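Local coordinates for protein RTX toxin RtxA (Vibrio vulnificus MO6-24/O, PDB 6IMP) that is the alpha/beta-hydrolase-fold domain of a MARTX virulence toxin and probably acts as a hydrolase on a substrate that remains unclear, at residues A[47-58]-A[110-120]; A[199-208]-A[251-261]. One frame throughout, in Å; residues are numbered along the deposited sequence.

Contact 1. Residues A[47-58]-A[110-120]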
loop_
_atom_site.group_PDB
_atom_site.type_symbol
_atom_site.label_atom_id
_atom_site.label_comp_id
_atom_site.label_asym_id
_atom_site.label_seq_id
_atom_site.Cartn_x
_atom_site.Cartn_y
_atom_site.Cartn_z
ATOM N N ARG A 47 2.697 14.577 -1.957
ATOM C CA ARG A 47 1.701 13.539 -1.708
ATOM C C ARG A 47 0.624 13.532 -2.775
ATOM O O ARG A 47 0.092 12.476 -3.123
ATOM C CB ARG A 47 1.037 13.753 -0.343
ATOM C CG ARG A 47 1.912 13.420 0.852
ATOM C CD ARG A 47 1.067 12.991 2.027
ATOM N NE ARG A 47 -0.001 13.943 2.316
ATOM C CZ ARG A 47 0.129 15.012 3.087
ATOM N NH1 ARG A 47 1.301 15.322 3.641
ATOM N NH2 ARG A 47 -0.916 15.797 3.282
ATOM N N ARG A 48 0.277 14.722 -3.251
ATOM C CA ARG A 48 -0.862 14.896 -4.137
ATOM C C ARG A 48 -0.466 14.982 -5.612
ATOM O O ARG A 48 -1.290 14.704 -6.487
ATOM C CB ARG A 48 -1.680 16.120 -3.715
ATOM C CG ARG A 48 -2.360 15.956 -2.354
ATOM C CD ARG A 48 -3.551 16.889 -2.217
ATOM N NE ARG A 48 -4.341 16.698 -0.993
ATOM C CZ ARG A 48 -5.238 15.729 -0.797
ATOM N NH1 ARG A 48 -5.436 14.779 -1.711
ATOM N NH2 ARG A 48 -5.932 15.692 0.333
ATOM N N LYS A 49 0.797 15.320 -5.876
ATOM C CA LYS A 49 1.279 15.566 -7.240
ATOM C C LYS A 49 1.085 14.369 -8.167
ATOM O O LYS A 49 1.344 13.221 -7.791
ATOM C CB LYS A 49 2.754 15.947 -7.222
ATOM C CG LYS A 49 3.355 16.202 -8.594
ATOM C CD LYS A 49 4.681 16.950 -8.475
ATOM C CE LYS A 49 5.171 17.483 -9.812
ATOM N NZ LYS A 49 4.264 18.526 -10.374
ATOM N N ILE A 50 0.611 14.662 -9.376
ATOM C CA ILE A 50 0.522 13.674 -10.450
ATOM C C ILE A 50 1.197 14.244 -11.702
ATOM O O ILE A 50 0.692 15.182 -12.321
ATOM C CB ILE A 50 -0.941 13.278 -10.748
ATOM C CG1 ILE A 50 -1.549 12.578 -9.529
ATOM C CG2 ILE A 50 -1.012 12.336 -11.943
ATOM C CD1 ILE A 50 -3.060 12.437 -9.579
ATOM N N GLY A 51 2.344 13.667 -12.052
ATOM C CA GLY A 51 3.183 14.162 -13.141
ATOM C C GLY A 51 2.464 14.190 -14.476
ATOM O O GLY A 51 1.466 13.488 -14.684
ATOM N N GLU A 52 2.974 15.010 -15.386
ATOM C CA GLU A 52 2.297 15.244 -16.654
ATOM C C GLU A 52 2.246 13.977 -17.510
ATOM O O GLU A 52 1.200 13.624 -18.056
ATOM C CB GLU A 52 2.969 16.377 -17.425
ATOM C CG GLU A 52 2.033 17.059 -18.410
ATOM C CD GLU A 52 2.448 18.478 -18.713
ATOM O OE1 GLU A 52 1.913 19.405 -18.064
ATOM O OE2 GLU A 52 3.325 18.663 -19.582
ATOM N N ILE A 53 3.377 13.291 -17.603
ATOM C CA ILE A 53 3.459 12.044 -18.358
ATOM C C ILE A 53 2.539 10.995 -17.746
ATOM O O ILE A 53 1.790 10.322 -18.451
ATOM C CB ILE A 53 4.902 11.506 -18.388
ATOM C CG1 ILE A 53 5.822 12.495 -19.123
ATOM C CG2 ILE A 53 4.960 10.127 -19.051
ATOM C CD1 ILE A 53 7.237 12.529 -18.589
ATOM N N THR A 54 2.600 10.876 -16.426
ATOM C CA THR A 54 1.789 9.905 -15.701
ATOM C C THR A 54 0.317 10.106 -16.018
ATOM O O THR A 54 -0.414 9.141 -16.243
ATOM C CB THR A 54 1.997 10.020 -14.177
ATOM O OG1 THR A 54 3.400 10.123 -13.892
ATOM C CG2 THR A 54 1.424 8.798 -13.458
ATOM N N GLN A 55 -0.097 11.369 -16.060
ATOM C CA GLN A 55 -1.497 11.719 -16.280
ATOM C C GLN A 55 -1.903 11.354 -17.705
ATOM O O GLN A 55 -2.884 10.636 -17.910
ATOM C CB GLN A 55 -1.735 13.219 -16.003
ATOM C CG GLN A 55 -3.201 13.665 -15.960
ATOM C CD GLN A 55 -4.109 12.727 -15.172
ATOM O OE1 GLN A 55 -4.332 12.918 -13.973
ATOM N NE2 GLN A 55 -4.644 11.710 -15.848
ATOM N N THR A 56 -1.102 11.796 -18.679
ATOM C CA THR A 56 -1.374 11.530 -20.097
ATOM C C THR A 56 -1.536 10.019 -20.347
ATOM O O THR A 56 -2.551 9.585 -20.903
ATOM C CB THR A 56 -0.283 12.126 -21.025
ATOM O OG1 THR A 56 1.014 11.826 -20.507
ATOM C CG2 THR A 56 -0.421 13.632 -21.129
ATOM N N LEU A 57 -0.583 9.222 -19.867
ATOM C CA LEU A 57 -0.695 7.762 -19.948
ATOM C C LEU A 57 -2.019 7.243 -19.373
ATOM O O LEU A 57 -2.534 6.210 -19.814
ATOM C CB LEU A 57 0.459 7.086 -19.209
ATOM C CG LEU A 57 1.890 7.312 -19.693
ATOM C CD1 LEU A 57 2.829 6.483 -18.815
ATOM C CD2 LEU A 57 2.062 6.964 -21.167
ATOM N N LEU A 58 -2.526 7.939 -18.354
ATOM C CA LEU A 58 -3.778 7.573 -17.676
ATOM C C LEU A 58 -5.010 8.048 -18.420
ATOM O O LEU A 58 -6.040 7.386 -18.387
ATOM C CB LEU A 58 -3.817 8.165 -16.264
ATOM C CG LEU A 58 -3.014 7.440 -15.187
ATOM C CD1 LEU A 58 -2.722 8.391 -14.039
ATOM C CD2 LEU A 58 -3.754 6.206 -14.689
ATOM N N SER A 110 4.477 10.084 -2.224
ATOM C CA SER A 110 3.994 10.458 -3.566
ATOM C C SER A 110 2.649 9.836 -3.829
ATOM O O SER A 110 2.304 8.833 -3.206
ATOM C CB SER A 110 4.974 10.001 -4.656
ATOM O OG SER A 110 5.244 8.610 -4.555
ATOM N N SER A 111 1.932 10.387 -4.809
ATOM C CA SER A 111 0.597 9.886 -5.196
ATOM C C SER A 111 0.651 8.445 -5.608
ATOM O O SER A 111 1.669 7.971 -6.101
ATOM C CB SER A 111 0.025 10.688 -6.372
ATOM O OG SER A 111 0.917 10.690 -7.479
ATOM N N ALA A 112 -0.465 7.755 -5.445
ATOM C CA ALA A 112 -0.593 6.371 -5.915
ATOM C C ALA A 112 -0.407 6.286 -7.434
ATOM O O ALA A 112 0.142 5.306 -7.960
ATOM C CB ALA A 112 -1.946 5.809 -5.522
ATOM N N GLU A 113 -0.864 7.325 -8.129
ATOM C CA GLU A 113 -0.737 7.413 -9.583
ATOM C C GLU A 113 0.707 7.119 -9.990
ATOM O O GLU A 113 0.980 6.169 -10.717
ATOM C CB GLU A 113 -1.162 8.806 -10.073
ATOM C CG GLU A 113 -2.670 8.979 -10.263
ATOM C CD GLU A 113 -3.464 8.905 -8.968
ATOM O OE1 GLU A 113 -3.005 9.474 -7.948
ATOM O OE2 GLU A 113 -4.551 8.276 -8.972
ATOM N N GLU A 114 1.619 7.898 -9.431
ATOM C CA GLU A 114 3.038 7.737 -9.682
ATOM C C GLU A 114 3.502 6.348 -9.287
ATOM O O GLU A 114 4.181 5.680 -10.051
ATOM C CB GLU A 114 3.839 8.770 -8.887
ATOM C CG GLU A 114 3.552 10.218 -9.245
ATOM C CD GLU A 114 3.888 10.544 -10.685
ATOM O OE1 GLU A 114 4.987 10.178 -11.152
ATOM O OE2 GLU A 114 3.043 11.164 -11.361
ATOM N N GLN A 115 3.125 5.912 -8.090
ATOM C CA GLN A 115 3.660 4.676 -7.533
ATOM C C GLN A 115 3.154 3.450 -8.283
ATOM O O GLN A 115 3.853 2.458 -8.381
ATOM C CB GLN A 115 3.335 4.569 -6.034
ATOM C CG GLN A 115 4.081 5.589 -5.165
ATOM C CD GLN A 115 3.839 5.412 -3.672
ATOM O OE1 GLN A 115 3.866 4.298 -3.161
ATOM N NE2 GLN A 115 3.638 6.526 -2.961
ATOM N N ALA A 116 1.954 3.533 -8.843
ATOM C CA ALA A 116 1.368 2.398 -9.555
ATOM C C ALA A 116 1.827 2.329 -11.011
ATOM O O ALA A 116 1.728 1.279 -11.642
ATOM C CB ALA A 116 -0.151 2.449 -9.480
ATOM N N SER A 117 2.369 3.430 -11.526
ATOM C CA SER A 117 2.586 3.585 -12.965
ATOM C C SER A 117 3.609 2.593 -13.495
ATOM O O SER A 117 3.372 1.910 -14.485
ATOM C CB SER A 117 3.020 5.014 -13.288
ATOM O OG SER A 117 4.342 5.258 -12.865
ATOM N N GLU A 118 4.725 2.477 -12.794
ATOM C CA GLU A 118 5.706 1.446 -13.090
ATOM C C GLU A 118 5.212 0.017 -12.766
ATOM O O GLU A 118 5.842 -0.942 -13.186
ATOM C CB GLU A 118 7.014 1.728 -12.334
ATOM C CG GLU A 118 7.791 2.958 -12.811
ATOM C CD GLU A 118 8.988 3.285 -11.913
ATOM O OE1 GLU A 118 9.886 2.415 -11.750
ATOM O OE2 GLU A 118 9.038 4.417 -11.373
ATOM N N ILE A 119 4.120 -0.123 -12.007
ATOM C CA ILE A 119 3.670 -1.446 -11.514
ATOM C C ILE A 119 2.451 -2.032 -12.255
ATOM O O ILE A 119 2.338 -3.258 -12.400
ATOM C CB ILE A 119 3.378 -1.425 -9.979
ATOM C CG1 ILE A 119 4.640 -1.002 -9.205
ATOM C CG2 ILE A 119 2.922 -2.800 -9.475
ATOM C CD1 ILE A 119 4.425 -0.691 -7.732
ATOM N N ARG A 120 1.523 -1.182 -12.685
ATOM C CA ARG A 120 0.230 -1.690 -13.163
ATOM C C ARG A 120 0.375 -2.523 -14.442
ATOM O O ARG A 120 -0.201 -3.619 -14.560
ATOM C CB ARG A 120 -0.791 -0.559 -13.343
ATOM C CG ARG A 120 -0.476 0.465 -14.419
ATOM C CD ARG A 120 -1.429 1.649 -14.338
ATOM N NE ARG A 120 -0.735 2.906 -14.628
ATOM C CZ ARG A 120 -0.851 3.616 -15.753
ATOM N NH1 ARG A 120 -1.698 3.235 -16.720
ATOM N NH2 ARG A 120 -0.124 4.737 -15.902
#
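Helix 52-58 and the turn leading into it, residues 49-51, dock on the start of helix 112-120 and its N-cap S111, and reach as far as R120, a partly buried polar and apolar contact on one side of the central sheet. The carboxylate of E114 does most of the polar work. Its chain bends at chi2 (-62°), which folds OE2 back to the other segment. There OE2 accepts from the backbone N of G51 at 2.7 Å and from the hydroxyl OG1 of T54 at 2.8 Å, the two donors arriving from opposite faces of the carboxylate plane. G51 is the N-cap of its helix, so the negative group lies beside the helix start, where it would probably be favoured electrostatically. One turn earlier, S111 OG donates to K49 O over 2.6 Å, while the same oxygen weakly caps its own helix through E114 N. On the apolar side, E113 OE1, bonded to N134 ND2, lies 3.4 Å from I50 CD1, and the L58 side chain crosses that of E113 at about a right angle, CD1 against CG. Farther along, L58 CD2 sits 4.0 Å above the centre of the R120 guanidinium plane, with L57 CB at its edge. The axes cross at 66°, and the arrangement packs an N-terminal helix onto the helix following strand 101-105 of an alpha/beta-hydrolase sheet.

Contact 2. Residues A[199-208]-A[251-261]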
loop_
_atom_site.group_PDB
_atom_site.type_symbol
_atom_site.label_atom_id
_atom_site.label_comp_id
_atom_site.label_asym_id
_atom_site.label_seq_id
_atom_site.Cartn_x
_atom_site.Cartn_y
_atom_site.Cartn_z
ATOM N N SER A 199 -6.760 -14.131 -1.350
ATOM C CA SER A 199 -5.991 -15.247 -1.934
ATOM C C SER A 199 -4.506 -15.190 -1.603
ATOM O O SER A 199 -3.815 -16.205 -1.692
ATOM C CB SER A 199 -6.158 -15.326 -3.449
ATOM O OG SER A 199 -5.616 -16.544 -3.938
ATOM N N GLY A 200 -4.010 -14.003 -1.262
ATOM C CA GLY A 200 -2.680 -13.881 -0.678
ATOM C C GLY A 200 -2.167 -12.466 -0.548
ATOM O O GLY A 200 -2.679 -11.534 -1.167
ATOM N N LEU A 201 -1.120 -12.326 0.252
ATOM C CA LEU A 201 -0.530 -11.034 0.556
ATOM C C LEU A 201 0.862 -10.963 -0.035
ATOM O O LEU A 201 1.696 -11.815 0.251
ATOM C CB LEU A 201 -0.435 -10.852 2.072
ATOM C CG LEU A 201 0.508 -9.740 2.544
ATOM C CD1 LEU A 201 0.009 -8.374 2.075
ATOM C CD2 LEU A 201 0.676 -9.763 4.054
ATOM N N LEU A 202 1.129 -9.911 -0.801
ATOM C CA LEU A 202 2.507 -9.553 -1.161
ATOM C C LEU A 202 2.962 -8.342 -0.372
ATOM O O LEU A 202 2.472 -7.238 -0.590
ATOM C CB LEU A 202 2.635 -9.259 -2.666
ATOM C CG LEU A 202 3.871 -8.458 -3.097
ATOM C CD1 LEU A 202 5.148 -9.205 -2.756
ATOM C CD2 LEU A 202 3.831 -8.113 -4.569
ATOM N N LEU A 203 3.931 -8.554 0.507
ATOM C CA LEU A 203 4.682 -7.463 1.118
ATOM C C LEU A 203 5.824 -7.032 0.189
ATOM O O LEU A 203 6.920 -7.591 0.229
ATOM C CB LEU A 203 5.238 -7.896 2.484
ATOM C CG LEU A 203 4.207 -8.329 3.549
ATOM C CD1 LEU A 203 4.888 -8.977 4.749
ATOM C CD2 LEU A 203 3.339 -7.165 4.007
ATOM N N ASP A 204 5.544 -6.052 -0.663
ATOM C CA ASP A 204 6.510 -5.575 -1.666
ATOM C C ASP A 204 7.427 -4.538 -1.035
ATOM O O ASP A 204 7.018 -3.412 -0.821
ATOM C CB ASP A 204 5.758 -4.967 -2.881
ATOM C CG ASP A 204 6.700 -4.363 -3.944
ATOM O OD1 ASP A 204 7.934 -4.593 -3.866
ATOM O OD2 ASP A 204 6.200 -3.663 -4.870
ATOM N N ARG A 205 8.672 -4.914 -0.763
ATOM C CA ARG A 205 9.673 -3.965 -0.238
ATOM C C ARG A 205 9.099 -3.194 0.961
ATOM O O ARG A 205 9.121 -1.962 0.983
ATOM C CB ARG A 205 10.117 -2.980 -1.327
ATOM C CG ARG A 205 10.761 -3.634 -2.541
ATOM C CD ARG A 205 10.845 -2.675 -3.731
ATOM N NE ARG A 205 9.586 -2.592 -4.474
ATOM C CZ ARG A 205 9.324 -1.727 -5.456
ATOM N NH1 ARG A 205 10.242 -0.859 -5.857
ATOM N NH2 ARG A 205 8.122 -1.715 -6.026
ATOM N N PRO A 206 8.569 -3.926 1.954
ATOM C CA PRO A 206 7.813 -3.358 3.050
ATOM C C PRO A 206 8.569 -2.373 3.915
ATOM O O PRO A 206 9.800 -2.410 3.995
ATOM C CB PRO A 206 7.494 -4.582 3.902
ATOM C CG PRO A 206 8.658 -5.456 3.676
ATOM C CD PRO A 206 8.824 -5.351 2.199
ATOM N N MET A 207 7.789 -1.560 4.624
ATOM C CA MET A 207 8.238 -0.855 5.820
ATOM C C MET A 207 7.935 -1.798 6.962
ATOM O O MET A 207 6.772 -2.098 7.199
ATOM C CB MET A 207 7.413 0.416 5.992
ATOM C CG MET A 207 7.411 0.988 7.392
ATOM S SD MET A 207 6.281 2.376 7.524
ATOM C CE MET A 207 7.126 3.620 6.554
ATOM N N PRO A 208 8.967 -2.303 7.659
ATOM C CA PRO A 208 8.621 -3.295 8.667
ATOM C C PRO A 208 8.034 -2.657 9.884
ATOM O O PRO A 208 7.294 -3.290 10.623
ATOM C CB PRO A 208 9.963 -3.900 9.016
ATOM C CG PRO A 208 10.900 -2.745 8.900
ATOM C CD PRO A 208 10.415 -1.999 7.679
ATOM N N PRO A 251 -0.722 -17.262 2.487
ATOM C CA PRO A 251 0.391 -16.929 1.603
ATOM C C PRO A 251 0.887 -15.487 1.743
ATOM O O PRO A 251 0.165 -14.532 1.431
ATOM C CB PRO A 251 -0.175 -17.191 0.194
ATOM C CG PRO A 251 -1.632 -17.432 0.367
ATOM C CD PRO A 251 -1.806 -17.936 1.754
ATOM N N ILE A 252 2.118 -15.361 2.224
ATOM C CA ILE A 252 2.820 -14.085 2.300
ATOM C C ILE A 252 4.119 -14.155 1.485
ATOM O O ILE A 252 5.142 -14.613 1.984
ATOM C CB ILE A 252 3.158 -13.745 3.775
ATOM C CG1 ILE A 252 1.868 -13.680 4.593
ATOM C CG2 ILE A 252 3.953 -12.435 3.883
ATOM C CD1 ILE A 252 2.088 -13.618 6.089
ATOM N N LEU A 253 4.086 -13.702 0.238
ATOM C CA LEU A 253 5.334 -13.433 -0.473
ATOM C C LEU A 253 5.961 -12.187 0.120
ATOM O O LEU A 253 5.267 -11.246 0.483
ATOM C CB LEU A 253 5.113 -13.243 -1.977
ATOM C CG LEU A 253 6.392 -13.039 -2.832
ATOM C CD1 LEU A 253 7.356 -14.212 -2.721
ATOM C CD2 LEU A 253 6.047 -12.798 -4.295
ATOM N N LEU A 254 7.275 -12.187 0.222
ATOM C CA LEU A 254 7.982 -11.054 0.777
ATOM C C LEU A 254 9.248 -10.773 -0.038
ATOM O O LEU A 254 10.248 -11.491 0.066
ATOM C CB LEU A 254 8.306 -11.321 2.248
ATOM C CG LEU A 254 9.258 -10.353 2.967
ATOM C CD1 LEU A 254 8.717 -8.933 2.975
ATOM C CD2 LEU A 254 9.509 -10.835 4.389
ATOM N N LEU A 255 9.198 -9.724 -0.850
ATOM C CA LEU A 255 10.355 -9.314 -1.633
ATOM C C LEU A 255 10.947 -8.038 -1.067
ATOM O O LEU A 255 10.289 -7.005 -1.031
ATOM C CB LEU A 255 9.955 -9.121 -3.091
ATOM C CG LEU A 255 9.122 -10.258 -3.708
ATOM C CD1 LEU A 255 9.020 -10.064 -5.207
ATOM C CD2 LEU A 255 9.696 -11.628 -3.418
ATOM N N THR A 256 12.187 -8.121 -0.614
ATOM C CA THR A 256 12.861 -6.975 -0.008
ATOM C C THR A 256 13.899 -6.366 -0.937
ATOM O O THR A 256 14.450 -7.050 -1.783
ATOM C CB THR A 256 13.573 -7.375 1.289
ATOM O OG1 THR A 256 14.697 -8.208 0.989
ATOM C CG2 THR A 256 12.629 -8.120 2.197
ATOM N N ASP A 257 14.205 -5.090 -0.713
ATOM C CA ASP A 257 15.172 -4.347 -1.542
ATOM C C ASP A 257 16.602 -4.553 -1.036
ATOM O O ASP A 257 16.808 -5.213 -0.023
ATOM C CB ASP A 257 14.818 -2.853 -1.595
ATOM C CG ASP A 257 14.620 -2.242 -0.218
ATOM O OD1 ASP A 257 13.843 -2.810 0.589
ATOM O OD2 ASP A 257 15.219 -1.183 0.044
ATOM N N ASN A 258 17.589 -4.028 -1.765
ATOM C CA ASN A 258 19.007 -4.318 -1.476
ATOM C C ASN A 258 19.679 -3.203 -0.673
ATOM O O ASN A 258 20.905 -3.176 -0.533
ATOM C CB ASN A 258 19.794 -4.607 -2.772
ATOM C CG ASN A 258 19.999 -3.366 -3.649
ATOM O OD1 ASN A 258 19.671 -2.231 -3.266
ATOM N ND2 ASN A 258 20.558 -3.583 -4.839
ATOM N N GLU A 259 18.864 -2.291 -0.153
ATOM C CA GLU A 259 19.340 -1.116 0.573
ATOM C C GLU A 259 18.933 -1.289 2.035
ATOM O O GLU A 259 18.282 -2.295 2.391
ATOM C CB GLU A 259 18.643 0.158 0.044
ATOM C CG GLU A 259 18.939 0.489 -1.420
ATOM C CD GLU A 259 18.222 1.738 -1.919
ATOM O OE1 GLU A 259 17.366 2.284 -1.198
ATOM O OE2 GLU A 259 18.506 2.177 -3.051
ATOM N N GLY A 260 19.333 -0.322 2.873
ATOM C CA GLY A 260 19.168 -0.392 4.334
ATOM C C GLY A 260 17.812 -0.868 4.852
ATOM O O GLY A 260 17.743 -1.706 5.758
ATOM N N LEU A 261 16.734 -0.327 4.294
ATOM C CA LEU A 261 15.391 -0.786 4.634
ATOM C C LEU A 261 15.228 -2.305 4.461
ATOM O O LEU A 261 14.661 -2.977 5.323
ATOM C CB LEU A 261 14.355 -0.063 3.785
ATOM C CG LEU A 261 12.919 -0.307 4.248
ATOM C CD1 LEU A 261 12.660 0.428 5.552
ATOM C CD2 LEU A 261 11.894 0.100 3.201
#
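L201, L202 and L203 run beside I252, L253 and L254 as neighbouring, buried parallel strands of the alpha/beta-hydrolase sheet, their short axes 4.7 Å apart and 12° from parallel. The backbone ladder begins with L201 N to P251 O (2.8 Å), continues through L203 N to L253 O and ends with R205 N to L255 O (2.7 Å); the two return bonds, from L253 N to L201 O and from L255 N to L203 O, are weak.

The tight packing lies on the face of L201, L203, I252 and L254. CG2 of I252, anti to its backbone N (chi1 -59° for CG1), meets CD1 of L203 at 3.7 Å. CD1 of L254 reaches the CB of L203 and touches P206 CG at 3.5 Å, the proline ring crossing the leucine at about a right angle. Beyond the strands, L261 CD2 packs on P206 O and its CD1 meets the ring of P208. The other face is looser between the two strands: L202 CD1 and L253 CD2 lie side by side at 4.0 Å, and helix 291-302 covers them through I302. L253 and P251 are the touching residues of the strand 252-256 segment that retain some solvent access, whereas N258 to G260 swing out into solvent.

D257, just past strand 252-256 and touching H288, sits where this fold usually carries its catalytic acid, although no such role is established for it. At the C-terminal end of strand 200-204, R205 grips D204 side-on, NE to OD1 at 2.7 Å and NH2 to OD2, each carboxylate oxygen met on its syn side. D204 also accepts from H175, and R205 NH2 donates to S291. The bidentate grip probably offsets the cost of burying the two groups and, with the outside bonds, holds the following turn.

Overall arrangement
Contact 1 closes before contact 2 opens along the chain, and their centres lie 21 Å apart. Both belong to one alpha/beta fold: contact 1 lies among helices beside the sheet, setting helix 52-63 and the turn before it against helix 112-124, with the end of helix 44-48 beside the loop that leads into it, whereas contact 2 pairs strands 200-204 and 252-256 within the sheet, toward the end finished by strand 282-283. They touch where I119 CD1 packs 4.2 Å from R205 NH2. Helix 291-302 bridges them as well, touching I119 as well as L202, D204, L253 and L255. Helical layer and sheet interior are thus in direct contact, consistent with the hydrolase fold.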